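Local structure of putative mannose-6-phosphate isomerase YvyI (Bacillus subtilis, 1QWR) at residues Lys16-Gly21 with Thr38-Ala43. The protein probably catalyses the interconversion of D-mannose 6-phosphate and D-fructose 6-phosphate, using one zinc ion per subunit. Numbering follows the deposited sequence.
Sequences KEKIWG and TGECWA. With SO4 (sulfate ion), chain C.
Lys16 crosses one face of the Trp42 indole. Lys16 CB lies 4.1 Å from Glu40 CB. The chain bends at chi2 (-64°), which lays it over the ring. Lys16 CG rests 3.4 Å from Trp42 NE1. Lys16 CE stands 3.7 Å from the centroid of the six-membered ring of Trp42, a CH-pi contact. NZ makes a cation-pi contact with the same ring and also hydrogen-bonds to Lys49 O. Strands 9-17 and 38-44 pair antiparallel here, in the catalytic domain of the cupin clan, with Lys16 N hydrogen-bonded to Glu40 O. Gly39 and Glu40 both face Lys16, a classic beta bulge: Lys16 O receives Glu40 N at 3.2 Å and, weakly, Gly39 N. Trp42 NE1 donates to the anti lone pair of Glu40 OE1 at 2.7 Å. With an alanine in place of Trp42, Lys16 would probably lose its aromatic face and Glu40 OE1 its indole N-H, leaving the Lys88 salt bridge to hold that oxygen. Water 1 links Glu40 OE2 to Lys18 NZ. Lys18 NZ and Trp20 NE1 both donate to sulfate O2, the latter at 2.9 Å. Arg196, probably catalytic, also binds this sulfate, as do Ser97, Lys99 and Arg210. The sulfate probably comes from the crystallisation liquor; its basic site is consistent with a place for the substrate phosphate.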
ATOM      1  N   LYS A  16       9.374   4.740  -8.181  1.00 20.30           N
ATOM      2  CA  LYS A  16       9.461   6.165  -7.900  1.00 21.21           C
ATOM      3  C   LYS A  16      10.657   6.492  -7.019  1.00 19.92           C
ATOM      4  O   LYS A  16      10.808   5.933  -5.940  1.00 19.24           O
ATOM      5  CB  LYS A  16       8.206   6.669  -7.174  1.00 20.72           C
ATOM      6  CG  LYS A  16       6.907   6.495  -7.933  1.00 22.24           C
ATOM      7  CD  LYS A  16       6.891   7.312  -9.224  1.00 26.50           C
ATOM      8  CE  LYS A  16       5.507   7.289  -9.860  1.00 25.13           C
ATOM      9  NZ  LYS A  16       5.536   7.847 -11.243  1.00 27.48           N
ATOM     10  N   GLU A  17      11.496   7.415  -7.477  1.00 20.13           N
ATOM     11  CA  GLU A  17      12.639   7.854  -6.677  1.00 21.13           C
ATOM     12  C   GLU A  17      12.157   8.707  -5.499  1.00 20.82           C
ATOM     13  O   GLU A  17      11.171   9.434  -5.610  1.00 22.42           O
ATOM     14  CB  GLU A  17      13.592   8.694  -7.534  1.00 24.54           C
ATOM     15  CG  GLU A  17      14.350   7.904  -8.557  1.00 30.13           C
ATOM     16  CD  GLU A  17      15.177   8.791  -9.474  1.00 34.59           C
ATOM     17  OE1 GLU A  17      15.884   9.692  -8.967  1.00 36.19           O
ATOM     18  OE2 GLU A  17      15.118   8.581 -10.702  1.00 38.67           O
ATOM     19  N   LYS A  18      12.859   8.616  -4.376  1.00 20.56           N
ATOM     20  CA  LYS A  18      12.512   9.375  -3.181  1.00 21.53           C
ATOM     21  C   LYS A  18      13.799   9.721  -2.451  1.00 23.03           C
ATOM     22  O   LYS A  18      14.730   8.907  -2.410  1.00 21.44           O
ATOM     23  CB  LYS A  18      11.629   8.542  -2.254  1.00 21.75           C
ATOM     24  CG  LYS A  18      10.205   8.321  -2.757  1.00 21.84           C
ATOM     25  CD  LYS A  18       9.351   9.578  -2.547  1.00 23.41           C
ATOM     26  CE  LYS A  18       7.918   9.356  -3.044  1.00 25.96           C
ATOM     27  NZ  LYS A  18       7.005  10.495  -2.732  1.00 24.09           N
ATOM     28  N   ILE A  19      13.855  10.908  -1.860  1.00 23.60           N
ATOM     29  CA  ILE A  19      15.068  11.268  -1.148  1.00 25.38           C
ATOM     30  C   ILE A  19      15.305  10.284  -0.013  1.00 24.80           C
ATOM     31  O   ILE A  19      16.446  10.067   0.383  1.00 25.45           O
ATOM     32  CB  ILE A  19      15.002  12.713  -0.579  1.00 30.07           C
ATOM     33  CG1 ILE A  19      13.932  12.825   0.515  1.00 31.58           C
ATOM     34  CG2 ILE A  19      14.699  13.680  -1.702  1.00 32.56           C
ATOM     35  CD1 ILE A  19      13.917  14.215   1.212  1.00 32.88           C
ATOM     36  N   TRP A  20      14.232   9.672   0.502  1.00 21.83           N
ATOM     37  CA  TRP A  20      14.353   8.725   1.602  1.00 20.08           C
ATOM     38  C   TRP A  20      14.458   7.270   1.125  1.00 19.73           C
ATOM     39  O   TRP A  20      14.479   6.333   1.931  1.00 17.30           O
ATOM     40  CB  TRP A  20      13.163   8.868   2.561  1.00 20.33           C
ATOM     41  CG  TRP A  20      11.802   8.898   1.890  1.00 22.14           C
ATOM     42  CD1 TRP A  20      11.055  10.009   1.591  1.00 20.42           C
ATOM     43  CD2 TRP A  20      11.029   7.765   1.451  1.00 18.73           C
ATOM     44  NE1 TRP A  20       9.866   9.636   0.996  1.00 20.48           N
ATOM     45  CE2 TRP A  20       9.825   8.267   0.902  1.00 21.71           C
ATOM     46  CE3 TRP A  20      11.239   6.378   1.472  1.00 19.82           C
ATOM     47  CZ2 TRP A  20       8.826   7.425   0.377  1.00 20.58           C
ATOM     48  CZ3 TRP A  20      10.254   5.541   0.951  1.00 20.76           C
ATOM     49  CH2 TRP A  20       9.061   6.070   0.411  1.00 21.43           C
ATOM     50  N   GLY A  21      14.530   7.096  -0.186  1.00 20.28           N
ATOM     51  CA  GLY A  21      14.620   5.759  -0.749  1.00 20.71           C
ATOM     52  C   GLY A  21      16.019   5.164  -0.748  1.00 22.66           C
ATOM     53  O   GLY A  21      17.006   5.837  -0.426  1.00 20.99           O
ATOM     54  N   THR A  38      15.592   4.672  -4.547  1.00 21.87           N
ATOM     55  CA  THR A  38      14.238   4.335  -4.992  1.00 20.41           C
ATOM     56  C   THR A  38      13.408   4.013  -3.746  1.00 18.83           C
ATOM     57  O   THR A  38      13.681   3.050  -3.041  1.00 18.57           O
ATOM     58  CB  THR A  38      14.279   3.122  -5.963  1.00 20.52           C
ATOM     59  OG1 THR A  38      15.029   3.490  -7.139  1.00 21.52           O
ATOM     60  CG2 THR A  38      12.857   2.695  -6.381  1.00 19.05           C
ATOM     61  N   GLY A  39      12.402   4.840  -3.471  1.00 19.24           N
ATOM     62  CA  GLY A  39      11.590   4.615  -2.296  1.00 16.93           C
ATOM     63  C   GLY A  39      10.314   3.835  -2.518  1.00 16.79           C
ATOM     64  O   GLY A  39       9.857   3.135  -1.610  1.00 16.65           O
ATOM     65  N   GLU A  40       9.734   3.921  -3.709  1.00 15.79           N
ATOM     66  CA  GLU A  40       8.462   3.226  -3.914  1.00 17.35           C
ATOM     67  C   GLU A  40       8.356   2.359  -5.158  1.00 16.55           C
ATOM     68  O   GLU A  40       8.870   2.697  -6.222  1.00 18.03           O
ATOM     69  CB  GLU A  40       7.300   4.239  -3.947  1.00 15.41           C
ATOM     70  CG  GLU A  40       7.336   5.321  -2.842  1.00 17.30           C
ATOM     71  CD  GLU A  40       6.047   6.158  -2.742  1.00 21.73           C
ATOM     72  OE1 GLU A  40       5.256   6.200  -3.712  1.00 19.77           O
ATOM     73  OE2 GLU A  40       5.832   6.797  -1.678  1.00 22.52           O
ATOM     74  N   CYS A  41       7.698   1.219  -4.984  1.00 14.94           N
ATOM     75  CA  CYS A  41       7.376   0.338  -6.085  1.00 14.52           C
ATOM     76  C   CYS A  41       5.838   0.391  -6.128  1.00 16.46           C
ATOM     77  O   CYS A  41       5.189  -0.056  -5.184  1.00 14.22           O
ATOM     78  CB  CYS A  41       7.797  -1.101  -5.801  1.00 14.56           C
ATOM     79  SG  CYS A  41       7.166  -2.278  -7.044  1.00 20.33           S
ATOM     80  N   TRP A  42       5.271   0.988  -7.179  1.00 14.76           N
ATOM     81  CA  TRP A  42       3.823   1.043  -7.375  1.00 15.05           C
ATOM     82  C   TRP A  42       3.581  -0.317  -8.048  1.00 17.50           C
ATOM     83  O   TRP A  42       3.790  -0.499  -9.257  1.00 19.61           O
ATOM     84  CB  TRP A  42       3.477   2.240  -8.279  1.00 13.51           C
ATOM     85  CG  TRP A  42       3.679   3.559  -7.542  1.00 15.89           C
ATOM     86  CD1 TRP A  42       4.505   3.793  -6.476  1.00 14.48           C
ATOM     87  CD2 TRP A  42       3.033   4.812  -7.829  1.00 15.94           C
ATOM     88  NE1 TRP A  42       4.410   5.117  -6.078  1.00 16.23           N
ATOM     89  CE2 TRP A  42       3.512   5.759  -6.895  1.00 14.79           C
ATOM     90  CE3 TRP A  42       2.096   5.220  -8.787  1.00 17.96           C
ATOM     91  CZ2 TRP A  42       3.081   7.092  -6.889  1.00 16.58           C
ATOM     92  CZ3 TRP A  42       1.665   6.547  -8.783  1.00 15.43           C
ATOM     93  CH2 TRP A  42       2.161   7.462  -7.839  1.00 14.40           C
ATOM     94  N   ALA A  43       3.163  -1.268  -7.212  1.00 15.51           N
ATOM     95  CA  ALA A  43       2.995  -2.687  -7.559  1.00 12.68           C
ATOM     96  C   ALA A  43       1.694  -3.093  -8.241  1.00 14.00           C
ATOM     97  O   ALA A  43       1.701  -3.832  -9.223  1.00 16.71           O
ATOM     98  CB  ALA A  43       3.219  -3.510  -6.271  1.00 11.94           C
TER
HETATM   99  S   SO4 C 601       6.626  11.282   1.250  1.00 26.41           S
HETATM  100  O1  SO4 C 601       7.410  11.752   2.420  1.00 23.62           O
HETATM  101  O2  SO4 C 601       7.517  11.035   0.113  1.00 21.25           O
HETATM  102  O3  SO4 C 601       5.602  12.275   0.894  1.00 25.23           O
HETATM  103  O4  SO4 C 601       5.959  10.017   1.616  1.00 24.01           O
HETATM  104  O   HOH W   1       4.311   8.904  -2.411  1.00 41.89           O